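Local coordinates for protein tyrocidine synthase 2 (Brevibacillus parabrevis, PDB 6TA8) that is a modular synthase whose condensation domain, modelled here, folds into two lobes, each centred on a beta sheet, at residues Asn56-Leu61 with Leu405-Leu410; Asn301-Gly306 with Thr324-Val329; Gly306-Gln311 with Pro354-Gly359. One frame throughout, in Å; residues are numbered along the deposited sequence.

Contacts 2 and 3 are neighbours, with centres 10 Å apart and Gly-306 in common. The antiparallel strand pair of contact 2 runs straight into the loop pairing of contact 3, and Tyr-327 CE1 packs 3.0 Å from Lys-356 O. Contact 1 joins strand 56-63 of the five-stranded sheet to a loop, whereas contact 2 lies in the six-stranded sheet. Contact 1 is centred 23 Å from contact 2 and 30 Å from contact 3, with nearest atoms about 7 and 10 Å away. The HHxxxDG motif of condensation domains relates both regions: its His-163 and His-164 are touched by Asn-56 and Gln-57 of contact 1, while its Asp-168 forms a salt bridge with Arg-307 of segment 306-311.

Contact 1: residues Asn56-Leu61 with Leu405-Leu410; sequences NQAVML and LGTGQL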
ATOM      1  N   ASN A  56      -6.415  -6.027  -6.380  1.00 35.86           N
ATOM      2  CA  ASN A  56      -7.060  -5.751  -5.105  1.00 37.30           C
ATOM      3  C   ASN A  56      -6.068  -5.849  -3.950  1.00 34.99           C
ATOM      4  O   ASN A  56      -4.885  -6.146  -4.127  1.00 39.26           O
ATOM      5  CB  ASN A  56      -8.225  -6.720  -4.870  1.00 35.90           C
ATOM      6  CG  ASN A  56      -8.962  -7.074  -6.145  1.00 41.82           C
ATOM      7  OD1 ASN A  56      -9.123  -6.243  -7.039  1.00 48.77           O
ATOM      8  ND2 ASN A  56      -9.420  -8.317  -6.235  1.00 42.77           N
ATOM      9  N   GLN A  57      -6.585  -5.571  -2.756  1.00 27.52           N
ATOM     10  CA  GLN A  57      -5.944  -5.884  -1.488  1.00 35.30           C
ATOM     11  C   GLN A  57      -6.954  -6.644  -0.643  1.00 38.14           C
ATOM     12  O   GLN A  57      -8.149  -6.336  -0.672  1.00 40.32           O
ATOM     13  CB  GLN A  57      -5.476  -4.617  -0.754  1.00 43.43           C
ATOM     14  CG  GLN A  57      -4.192  -4.013  -1.301  1.00 40.29           C
ATOM     15  CD  GLN A  57      -3.740  -2.798  -0.515  1.00 50.69           C
ATOM     16  OE1 GLN A  57      -4.526  -2.180   0.205  1.00 47.03           O
ATOM     17  NE2 GLN A  57      -2.465  -2.447  -0.650  1.00 44.33           N
ATOM     18  N   ALA A  58      -6.483  -7.643   0.100  1.00 34.54           N
ATOM     19  CA  ALA A  58      -7.395  -8.503   0.838  1.00 43.19           C
ATOM     20  C   ALA A  58      -6.745  -8.976   2.128  1.00 42.49           C
ATOM     21  O   ALA A  58      -5.517  -9.059   2.232  1.00 33.49           O
ATOM     22  CB  ALA A  58      -7.831  -9.708  -0.005  1.00 40.09           C
ATOM     23  N   VAL A  59      -7.590  -9.278   3.115  1.00 38.49           N
ATOM     24  CA  VAL A  59      -7.163  -9.863   4.378  1.00 39.93           C
ATOM     25  C   VAL A  59      -8.071 -11.044   4.690  1.00 48.44           C
ATOM     26  O   VAL A  59      -9.250 -11.064   4.318  1.00 46.39           O
ATOM     27  CB  VAL A  59      -7.179  -8.839   5.539  1.00 44.89           C
ATOM     28  CG1 VAL A  59      -6.264  -7.660   5.234  1.00 49.52           C
ATOM     29  CG2 VAL A  59      -8.597  -8.357   5.827  1.00 39.46           C
ATOM     30  N   MET A  60      -7.512 -12.042   5.368  1.00 52.27           N
ATOM     31  CA  MET A  60      -8.242 -13.236   5.773  1.00 51.50           C
ATOM     32  C   MET A  60      -8.285 -13.281   7.292  1.00 63.31           C
ATOM     33  O   MET A  60      -7.239 -13.392   7.941  1.00 67.25           O
ATOM     34  CB  MET A  60      -7.589 -14.501   5.206  1.00 49.55           C
ATOM     35  CG  MET A  60      -8.290 -15.798   5.583  1.00 55.64           C
ATOM     36  SD  MET A  60      -9.757 -16.135   4.590  1.00 51.82           S
ATOM     37  CE  MET A  60      -9.016 -16.524   3.008  1.00 40.59           C
ATOM     38  N   LEU A  61      -9.484 -13.179   7.854  1.00 61.26           N
ATOM     39  CA  LEU A  61      -9.676 -13.181   9.297  1.00 55.83           C
ATOM     40  C   LEU A  61     -10.115 -14.561   9.773  1.00 61.45           C
ATOM     41  O   LEU A  61     -10.516 -15.424   8.989  1.00 66.55           O
ATOM     42  CB  LEU A  61     -10.701 -12.120   9.703  1.00 59.31           C
ATOM     43  CG  LEU A  61     -10.451 -10.716   9.150  1.00 59.02           C
ATOM     44  CD1 LEU A  61     -11.557  -9.763   9.574  1.00 56.98           C
ATOM     45  CD2 LEU A  61      -9.091 -10.199   9.595  1.00 59.90           C
ATOM     46  N   LEU A 405      -4.208 -18.699   6.655  1.00 68.89           N
ATOM     47  CA  LEU A 405      -4.387 -18.974   5.239  1.00 68.78           C
ATOM     48  C   LEU A 405      -4.073 -17.740   4.400  1.00 64.29           C
ATOM     49  O   LEU A 405      -4.087 -16.603   4.881  1.00 66.54           O
ATOM     50  CB  LEU A 405      -5.815 -19.440   4.958  1.00 60.38           C
ATOM     51  CG  LEU A 405      -6.324 -20.610   5.798  1.00 61.73           C
ATOM     52  CD1 LEU A 405      -7.712 -21.022   5.343  1.00 66.61           C
ATOM     53  CD2 LEU A 405      -5.359 -21.783   5.721  1.00 66.66           C
ATOM     54  N   GLY A 406      -3.789 -17.982   3.121  1.00 61.55           N
ATOM     55  CA  GLY A 406      -3.541 -16.902   2.195  1.00 60.39           C
ATOM     56  C   GLY A 406      -4.824 -16.272   1.686  1.00 58.56           C
ATOM     57  O   GLY A 406      -5.929 -16.768   1.898  1.00 64.59           O
ATOM     58  N   THR A 407      -4.659 -15.145   0.998  1.00 55.93           N
ATOM     59  CA  THR A 407      -5.781 -14.402   0.445  1.00 54.42           C
ATOM     60  C   THR A 407      -6.070 -14.746  -1.010  1.00 59.43           C
ATOM     61  O   THR A 407      -7.076 -14.275  -1.551  1.00 58.81           O
ATOM     62  CB  THR A 407      -5.522 -12.893   0.555  1.00 50.01           C
ATOM     63  OG1 THR A 407      -4.483 -12.521  -0.358  1.00 48.12           O
ATOM     64  CG2 THR A 407      -5.100 -12.528   1.969  1.00 52.04           C
ATOM     65  N   GLY A 408      -5.227 -15.551  -1.648  1.00 55.06           N
ATOM     66  CA  GLY A 408      -5.338 -15.801  -3.068  1.00 48.49           C
ATOM     67  C   GLY A 408      -4.587 -14.767  -3.888  1.00 54.76           C
ATOM     68  O   GLY A 408      -4.107 -13.747  -3.387  1.00 56.52           O
ATOM     69  N   GLN A 409      -4.486 -15.046  -5.185  1.00 54.46           N
ATOM     70  CA  GLN A 409      -3.762 -14.161  -6.090  1.00 54.36           C
ATOM     71  C   GLN A 409      -4.460 -12.807  -6.174  1.00 54.94           C
ATOM     72  O   GLN A 409      -5.623 -12.719  -6.579  1.00 51.32           O
ATOM     73  CB  GLN A 409      -3.653 -14.806  -7.472  1.00 55.52           C
ATOM     74  CG  GLN A 409      -2.996 -13.937  -8.534  1.00 63.39           C
ATOM     75  CD  GLN A 409      -1.546 -13.600  -8.229  1.00 62.36           C
ATOM     76  OE1 GLN A 409      -1.256 -12.739  -7.397  1.00 61.28           O
ATOM     77  NE2 GLN A 409      -0.627 -14.271  -8.914  1.00 59.92           N
ATOM     78  N   LEU A 410      -3.741 -11.750  -5.786  1.00 51.54           N
ATOM     79  CA  LEU A 410      -4.349 -10.429  -5.670  1.00 51.74           C
ATOM     80  C   LEU A 410      -4.471  -9.720  -7.012  1.00 46.19           C
ATOM     81  O   LEU A 410      -5.429  -8.969  -7.224  1.00 43.53           O
ATOM     82  CB  LEU A 410      -3.545  -9.566  -4.696  1.00 51.37           C
ATOM     83  CG  LEU A 410      -3.640  -9.953  -3.219  1.00 48.95           C
ATOM     84  CD1 LEU A 410      -2.576  -9.235  -2.404  1.00 47.89           C
ATOM     85  CD2 LEU A 410      -5.027  -9.651  -2.675  1.00 47.46           C
TER
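Ala-58 and Leu-410 meet through their methyls, CB to CD2 at 3.9 Å, and the same leucine CD2 lies 3.7 Å from Ala-58 N. Leu-410 gets there with CG anti to its carbonyl carbon (chi1 -71°), which folds the isobutyl group back over the strand backbone, near Asn-56 O. Thr-407 packs beside it: its CB faces the Ala-58 methyl and its CG2 rests 3.5 Å from Ala-58 O, while OG1 turns to Gly-408 O in a weak bond. Farther along, Met-60 bends at chi2 and chi3 so that CE reaches Gly-406 O at 3.3 Å. The one direct hydrogen bond is from Asn-56 N to Leu-410 O, 3.2 Å and nearly straight at N-H (168°).

Around this shell, Gln-134 of helix 122-134 ties the two segments together, accepting through its backbone O from Asn-56 ND2 and donating through NE2 to Thr-407 O. Strand 155-163 flanks strand 56-63, and Met-60 pairs through its backbone with Ser-403. The loop follows strand 401-402, the outermost strand, next to 56-63, of the five-stranded sheet, and returns to the sheet of the other lobe, consistent with the crossover, or latch, of condensation domains. Across the two segments the contact is thus mostly methyl groups against backbone, with one main-chain bond at the Asn-56 end; Gln-134 adds the polar links from outside.

Contact 2: residues Asn301-Gly306 with Thr324-Val329; sequences NLEGHG and TSQYPV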
ATOM      1  N   ASN A 301      11.399   4.150  -5.655  1.00 47.42           N
ATOM      2  CA  ASN A 301      10.031   4.666  -5.700  1.00 45.00           C
ATOM      3  C   ASN A 301       9.393   4.404  -4.342  1.00 48.29           C
ATOM      4  O   ASN A 301       8.758   3.373  -4.115  1.00 45.98           O
ATOM      5  CB  ASN A 301       9.247   4.016  -6.833  1.00 49.58           C
ATOM      6  CG  ASN A 301       7.877   4.637  -7.032  1.00 50.50           C
ATOM      7  OD1 ASN A 301       7.005   4.536  -6.168  1.00 54.48           O
ATOM      8  ND2 ASN A 301       7.677   5.274  -8.179  1.00 54.02           N
ATOM      9  N   LEU A 302       9.567   5.351  -3.425  1.00 38.90           N
ATOM     10  CA  LEU A 302       9.050   5.196  -2.073  1.00 43.46           C
ATOM     11  C   LEU A 302       7.602   5.660  -1.999  1.00 42.02           C
ATOM     12  O   LEU A 302       7.220   6.654  -2.623  1.00 44.58           O
ATOM     13  CB  LEU A 302       9.913   5.979  -1.082  1.00 41.67           C
ATOM     14  CG  LEU A 302       9.530   5.869   0.396  1.00 50.11           C
ATOM     15  CD1 LEU A 302      10.054   4.578   1.001  1.00 51.58           C
ATOM     16  CD2 LEU A 302      10.062   7.056   1.172  1.00 51.71           C
ATOM     17  N   GLU A 303       6.796   4.931  -1.234  1.00 48.87           N
ATOM     18  CA  GLU A 303       5.376   5.220  -1.090  1.00 49.63           C
ATOM     19  C   GLU A 303       5.089   5.740   0.312  1.00 49.89           C
ATOM     20  O   GLU A 303       5.586   5.195   1.302  1.00 54.27           O
ATOM     21  CB  GLU A 303       4.531   3.974  -1.369  1.00 45.57           C
ATOM     22  CG  GLU A 303       4.753   3.372  -2.750  1.00 55.79           C
ATOM     23  CD  GLU A 303       3.822   2.208  -3.037  1.00 62.02           C
ATOM     24  OE1 GLU A 303       3.198   1.692  -2.086  1.00 53.59           O
ATOM     25  OE2 GLU A 303       3.715   1.812  -4.218  1.00 59.13           O
ATOM     26  N   GLY A 304       4.282   6.803   0.388  1.00 38.67           N
ATOM     27  CA  GLY A 304       3.878   7.382   1.647  1.00 34.49           C
ATOM     28  C   GLY A 304       2.369   7.310   1.825  1.00 38.23           C
ATOM     29  O   GLY A 304       1.619   6.992   0.893  1.00 51.84           O
ATOM     30  N   HIS A 305       1.928   7.613   3.049  1.00 36.92           N
ATOM     31  CA  HIS A 305       0.503   7.543   3.360  1.00 44.56           C
ATOM     32  C   HIS A 305      -0.303   8.531   2.528  1.00 43.69           C
ATOM     33  O   HIS A 305      -1.455   8.252   2.180  1.00 41.62           O
ATOM     34  CB  HIS A 305       0.275   7.793   4.851  1.00 48.57           C
ATOM     35  CG  HIS A 305       0.747   6.678   5.731  1.00 56.56           C
ATOM     36  ND1 HIS A 305       0.507   6.649   7.088  1.00 59.71           N
ATOM     37  CD2 HIS A 305       1.445   5.552   5.448  1.00 52.60           C
ATOM     38  CE1 HIS A 305       1.037   5.554   7.603  1.00 60.29           C
ATOM     39  NE2 HIS A 305       1.611   4.871   6.630  1.00 57.87           N
ATOM     40  N   GLY A 306       0.281   9.683   2.204  1.00 46.25           N
ATOM     41  CA  GLY A 306      -0.384  10.662   1.369  1.00 41.81           C
ATOM     42  C   GLY A 306      -1.485  11.448   2.040  1.00 41.29           C
ATOM     43  O   GLY A 306      -2.190  12.200   1.360  1.00 45.30           O
ATOM     44  N   THR A 324      -2.347   6.743  -1.477  1.00 43.88           N
ATOM     45  CA  THR A 324      -0.927   6.465  -1.660  1.00 42.33           C
ATOM     46  C   THR A 324      -0.255   7.543  -2.502  1.00 45.71           C
ATOM     47  O   THR A 324      -0.746   7.912  -3.572  1.00 54.05           O
ATOM     48  CB  THR A 324      -0.744   5.093  -2.314  1.00 38.05           C
ATOM     49  OG1 THR A 324      -1.092   4.067  -1.377  1.00 39.01           O
ATOM     50  CG2 THR A 324       0.697   4.895  -2.762  1.00 47.33           C
ATOM     51  N   SER A 325       0.868   8.052  -2.005  1.00 46.89           N
ATOM     52  CA  SER A 325       1.676   9.036  -2.711  1.00 48.92           C
ATOM     53  C   SER A 325       3.016   8.412  -3.071  1.00 45.23           C
ATOM     54  O   SER A 325       3.701   7.860  -2.203  1.00 45.73           O
ATOM     55  CB  SER A 325       1.887  10.289  -1.859  1.00 48.79           C
ATOM     56  OG  SER A 325       2.847  10.057  -0.843  1.00 48.03           O
ATOM     57  N   GLN A 326       3.385   8.498  -4.344  1.00 43.03           N
ATOM     58  CA  GLN A 326       4.640   7.956  -4.842  1.00 47.75           C
ATOM     59  C   GLN A 326       5.573   9.092  -5.236  1.00 45.05           C
ATOM     60  O   GLN A 326       5.142  10.085  -5.832  1.00 38.72           O
ATOM     61  CB  GLN A 326       4.405   7.030  -6.039  1.00 43.36           C
ATOM     62  CG  GLN A 326       3.697   5.730  -5.690  1.00 51.67           C
ATOM     63  CD  GLN A 326       3.359   4.902  -6.915  1.00 54.83           C
ATOM     64  OE1 GLN A 326       3.153   5.439  -8.003  1.00 50.53           O
ATOM     65  NE2 GLN A 326       3.300   3.587  -6.742  1.00 55.73           N
ATOM     66  N   TYR A 327       6.857   8.941  -4.901  1.00 41.32           N
ATOM     67  CA  TYR A 327       7.846   9.961  -5.212  1.00 42.37           C
ATOM     68  C   TYR A 327       9.225   9.331  -5.200  1.00 40.39           C
ATOM     69  O   TYR A 327       9.498   8.492  -4.332  1.00 40.66           O
ATOM     70  CB  TYR A 327       7.786  11.125  -4.215  1.00 44.46           C
ATOM     71  CG  TYR A 327       7.930  10.722  -2.764  1.00 42.61           C
ATOM     72  CD1 TYR A 327       6.853  10.202  -2.058  1.00 41.30           C
ATOM     73  CD2 TYR A 327       9.137  10.879  -2.095  1.00 45.10           C
ATOM     74  CE1 TYR A 327       6.976   9.837  -0.735  1.00 42.16           C
ATOM     75  CE2 TYR A 327       9.268  10.517  -0.766  1.00 44.84           C
ATOM     76  CZ  TYR A 327       8.183   9.998  -0.092  1.00 45.35           C
ATOM     77  OH  TYR A 327       8.300   9.638   1.230  1.00 50.17           O
ATOM     78  N   PRO A 328      10.108   9.701  -6.125  1.00 39.95           N
ATOM     79  CA  PRO A 328      11.438   9.084  -6.163  1.00 37.26           C
ATOM     80  C   PRO A 328      12.362   9.641  -5.090  1.00 47.18           C
ATOM     81  O   PRO A 328      12.353  10.836  -4.785  1.00 46.20           O
ATOM     82  CB  PRO A 328      11.943   9.435  -7.568  1.00 42.63           C
ATOM     83  CG  PRO A 328      11.255  10.716  -7.892  1.00 43.49           C
ATOM     84  CD  PRO A 328       9.901  10.648  -7.234  1.00 44.34           C
ATOM     85  N   VAL A 329      13.167   8.750  -4.518  1.00 48.71           N
ATOM     86  CA  VAL A 329      14.178   9.096  -3.526  1.00 45.03           C
ATOM     87  C   VAL A 329      15.528   8.638  -4.058  1.00 54.26           C
ATOM     88  O   VAL A 329      15.657   7.507  -4.543  1.00 45.98           O
ATOM     89  CB  VAL A 329      13.875   8.457  -2.157  1.00 50.62           C
ATOM     90  CG1 VAL A 329      15.020   8.700  -1.184  1.00 48.02           C
ATOM     91  CG2 VAL A 329      12.569   8.998  -1.597  1.00 47.03           C
TER
HETATM   92  O   HOH W   1       7.304   7.530   2.917  1.00 42.21           O
HETATM   93  O   HOH W   2      -0.094   1.321  -2.697  1.00 51.90           O
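Two neighbouring antiparallel strands of the six-stranded sheet, 297-304 and the edge strand 325-332, meet here, with Leu-302 facing Tyr-327 and Gly-304 facing Ser-325 as hydrogen-bonded pairs. Asn-301 with Pro-328 and Glu-303 with Gln-326 are the non-hydrogen-bonded pairs between them. Gly-304 N gives the shortest backbone link, 2.9 Å to Ser-325 O, while Tyr-327 N reaches Leu-302 O at 3.2 Å.

On the face of Leu-302 and Tyr-327, with the tyrosine CG between the backbone N and the carbonyl carbon (chi1 55°), the phenol ring leans across toward strand 297-304. One of its faces lies over Leu-302 O, which is 3.6 Å from Tyr-327 CD1. The leucine runs alongside in the same direction, and its CD2 lies tightly against Tyr-327 OH at 3.1 Å. A water bonds to that hydroxyl and weakly to Glu-303 O. Val-329 CG2 closes on Leu-302 CB at 4.1 Å, and Tyr-360 of helix 359-365 packs on the tyrosine.

On the other face, extended Glu-303 and Gln-326 lie side by side. Gln-326 NE2 donates to Glu-303 OE2 at 3.1 Å (163° at the hydrogen), in its own amide plane but from above the carboxylate plane. A second water spans Thr-324 OG1 and, weakly, Glu-303 OE1. Asn-301 OD1 approaches Gln-326 CG at 3.5 Å, its amide turned almost perpendicular to the glutamine's.

The polar balance is uneven: the carboxylate is bonded by the Gln-326 amide and only weakly by a water, whereas the buried Asn-301 OD1 and Ser-325 OG have no partner in the model. Register therefore rests on the backbone ladder plus the Glu-303 to Gln-326 bond.

Contact 3: residues Gly306-Gln311 with Pro354-Gly359; sequences GREDIQ and PKKGIG
An Asx turn on one loop faces a short left-handed helical turn on the other, with the Glu-308 and Ile-358 side chains running antiparallel alongside each other between them. In the first loop, Asp-309 OD1 accepts from Gln-311 N at 2.9 Å. In the second, Lys-355, Lys-356 and Gly-357 all have positive phi, with backbone bonds from Gly-357 N to Pro-354 O and Ile-358 N to Lys-355 O.

Ile-358 carries the apolar part: its fully extended side chain (chi1 -173°) brings CD1 to 3.9 Å from Glu-308 CB and 4.0 Å from Ile-310 CG2. Ile-358 CD1 also packs 3.6 Å from the carbonyl Gly-306 O. Glu-308 bends at chi2 (-72°) and lies roughly perpendicular to the Lys-356 side chain, with OE2 3.3 Å from the lysine CG. The salt bridge to Lys-356 NZ is long, 4.0 Å. Lys-355 stretches its chain toward Asp-309 O, but the modelled approach is too short to be trusted; its ammonium also forms a salt bridge with Glu-216.

Helix 201-212 borders both loops: Trp-204 and Leu-208 meet Ile-310, and Tyr-211 touches Ile-310 and Lys-355. The left-handed turn links helix 339-351 to helix 359-365, beside the end of strand 297-304.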
ATOM      1  N   GLY A 306       0.281   9.683   2.204  1.00 46.25           N
ATOM      2  CA  GLY A 306      -0.384  10.662   1.369  1.00 41.81           C
ATOM      3  C   GLY A 306      -1.485  11.448   2.040  1.00 41.29           C
ATOM      4  O   GLY A 306      -2.190  12.200   1.360  1.00 45.30           O
ATOM      5  N   ARG A 307      -1.665  11.296   3.347  1.00 34.65           N
ATOM      6  CA  ARG A 307      -2.673  12.051   4.093  1.00 44.04           C
ATOM      7  C   ARG A 307      -2.060  13.293   4.731  1.00 47.68           C
ATOM      8  O   ARG A 307      -2.163  13.518   5.937  1.00 45.47           O
ATOM      9  CB  ARG A 307      -3.326  11.158   5.140  1.00 36.82           C
ATOM     10  CG  ARG A 307      -4.192  10.047   4.553  1.00 44.94           C
ATOM     11  CD  ARG A 307      -4.544   9.000   5.602  1.00 41.08           C
ATOM     12  NE  ARG A 307      -5.766   8.269   5.271  1.00 31.89           N
ATOM     13  CZ  ARG A 307      -5.796   7.143   4.565  1.00 48.22           C
ATOM     14  NH1 ARG A 307      -4.670   6.612   4.110  1.00 45.73           N
ATOM     15  NH2 ARG A 307      -6.954   6.545   4.314  1.00 35.06           N
ATOM     16  N   GLU A 308      -1.406  14.114   3.911  1.00 43.13           N
ATOM     17  CA  GLU A 308      -0.691  15.284   4.391  1.00 54.60           C
ATOM     18  C   GLU A 308      -1.594  16.516   4.358  1.00 52.84           C
ATOM     19  O   GLU A 308      -2.763  16.459   3.970  1.00 53.39           O
ATOM     20  CB  GLU A 308       0.572  15.510   3.561  1.00 52.62           C
ATOM     21  CG  GLU A 308       1.469  14.289   3.447  1.00 46.18           C
ATOM     22  CD  GLU A 308       2.197  13.974   4.739  1.00 56.20           C
ATOM     23  OE1 GLU A 308       2.484  14.916   5.508  1.00 50.24           O
ATOM     24  OE2 GLU A 308       2.483  12.784   4.986  1.00 61.45           O
ATOM     25  N   ASP A 309      -1.035  17.652   4.769  1.00 55.67           N
ATOM     26  CA  ASP A 309      -1.770  18.912   4.809  1.00 51.25           C
ATOM     27  C   ASP A 309      -1.793  19.522   3.413  1.00 50.27           C
ATOM     28  O   ASP A 309      -0.766  19.994   2.916  1.00 56.50           O
ATOM     29  CB  ASP A 309      -1.132  19.864   5.817  1.00 53.00           C
ATOM     30  CG  ASP A 309      -1.859  21.194   5.912  1.00 60.61           C
ATOM     31  OD1 ASP A 309      -3.034  21.269   5.497  1.00 56.42           O
ATOM     32  OD2 ASP A 309      -1.250  22.168   6.405  1.00 64.11           O
ATOM     33  N   ILE A 310      -2.963  19.509   2.778  1.00 45.82           N
ATOM     34  CA  ILE A 310      -3.147  20.152   1.482  1.00 49.34           C
ATOM     35  C   ILE A 310      -3.956  21.424   1.693  1.00 50.48           C
ATOM     36  O   ILE A 310      -4.772  21.805   0.846  1.00 52.68           O
ATOM     37  CB  ILE A 310      -3.832  19.208   0.475  1.00 49.78           C
ATOM     38  CG1 ILE A 310      -5.161  18.695   1.035  1.00 44.19           C
ATOM     39  CG2 ILE A 310      -2.916  18.043   0.129  1.00 44.70           C
ATOM     40  CD1 ILE A 310      -5.965  17.880   0.044  1.00 51.62           C
ATOM     41  N   GLN A 311      -3.729  22.082   2.834  1.00 54.59           N
ATOM     42  CA  GLN A 311      -4.451  23.282   3.246  1.00 53.87           C
ATOM     43  C   GLN A 311      -5.933  22.986   3.452  1.00 56.41           C
ATOM     44  O   GLN A 311      -6.361  21.830   3.350  1.00 54.36           O
ATOM     45  CB  GLN A 311      -4.257  24.412   2.230  1.00 55.94           C
ATOM     46  CG  GLN A 311      -2.801  24.812   2.024  1.00 55.27           C
ATOM     47  CD  GLN A 311      -2.612  25.763   0.857  1.00 61.62           C
ATOM     48  OE1 GLN A 311      -3.563  26.089   0.146  1.00 63.52           O
ATOM     49  NE2 GLN A 311      -1.378  26.210   0.653  1.00 62.89           N
ATOM     50  N   PRO A 354       9.940  17.843   0.744  1.00 41.10           N
ATOM     51  CA  PRO A 354       8.827  18.592   1.343  1.00 40.86           C
ATOM     52  C   PRO A 354       7.531  17.796   1.430  1.00 54.35           C
ATOM     53  O   PRO A 354       7.075  17.218   0.437  1.00 47.56           O
ATOM     54  CB  PRO A 354       8.680  19.793   0.403  1.00 48.48           C
ATOM     55  CG  PRO A 354       9.116  19.267  -0.926  1.00 41.24           C
ATOM     56  CD  PRO A 354      10.178  18.226  -0.659  1.00 43.88           C
ATOM     57  N   LYS A 355       6.939  17.760   2.627  1.00 54.24           N
ATOM     58  CA  LYS A 355       5.609  17.190   2.848  1.00 50.20           C
ATOM     59  C   LYS A 355       5.524  15.732   2.398  1.00 58.62           C
ATOM     60  O   LYS A 355       4.515  15.295   1.840  1.00 53.65           O
ATOM     61  CB  LYS A 355       4.530  18.031   2.160  1.00 52.25           C
ATOM     62  CG  LYS A 355       4.133  19.276   2.934  1.00 62.98           C
ATOM     63  CD  LYS A 355       2.876  19.904   2.361  1.00 61.99           C
ATOM     64  CE  LYS A 355       2.322  20.964   3.294  1.00 56.21           C
ATOM     65  NZ  LYS A 355       1.051  21.543   2.781  1.00 61.19           N
ATOM     66  N   LYS A 356       6.594  14.975   2.647  1.00 57.08           N
ATOM     67  CA  LYS A 356       6.633  13.537   2.366  1.00 52.62           C
ATOM     68  C   LYS A 356       6.364  13.243   0.890  1.00 53.05           C
ATOM     69  O   LYS A 356       5.695  12.268   0.545  1.00 50.12           O
ATOM     70  CB  LYS A 356       5.651  12.774   3.258  1.00 56.49           C
ATOM     71  CG  LYS A 356       5.781  13.094   4.738  1.00 56.07           C
ATOM     72  CD  LYS A 356       6.999  12.421   5.347  1.00 52.64           C
ATOM     73  CE  LYS A 356       6.873  12.329   6.858  1.00 60.65           C
ATOM     74  NZ  LYS A 356       5.582  11.701   7.263  1.00 64.19           N
ATOM     75  N   GLY A 357       6.879  14.106   0.015  1.00 55.91           N
ATOM     76  CA  GLY A 357       6.801  13.878  -1.418  1.00 39.72           C
ATOM     77  C   GLY A 357       5.406  13.814  -1.995  1.00 44.28           C
ATOM     78  O   GLY A 357       5.232  13.303  -3.104  1.00 53.69           O
ATOM     79  N   ILE A 358       4.400  14.322  -1.279  1.00 42.86           N
ATOM     80  CA  ILE A 358       3.035  14.272  -1.795  1.00 48.90           C
ATOM     81  C   ILE A 358       2.892  15.144  -3.037  1.00 49.52           C
ATOM     82  O   ILE A 358       2.069  14.854  -3.915  1.00 42.07           O
ATOM     83  CB  ILE A 358       2.029  14.675  -0.698  1.00 47.36           C
ATOM     84  CG1 ILE A 358       0.591  14.466  -1.180  1.00 48.99           C
ATOM     85  CG2 ILE A 358       2.241  16.123  -0.273  1.00 54.26           C
ATOM     86  CD1 ILE A 358      -0.460  14.948  -0.202  1.00 44.65           C
ATOM     87  N   GLY A 359       3.693  16.202  -3.148  1.00 48.70           N
ATOM     88  CA  GLY A 359       3.545  17.141  -4.243  1.00 37.05           C
ATOM     89  C   GLY A 359       4.151  16.718  -5.563  1.00 42.46           C
ATOM     90  O   GLY A 359       3.938  17.406  -6.565  1.00 42.67           O
TER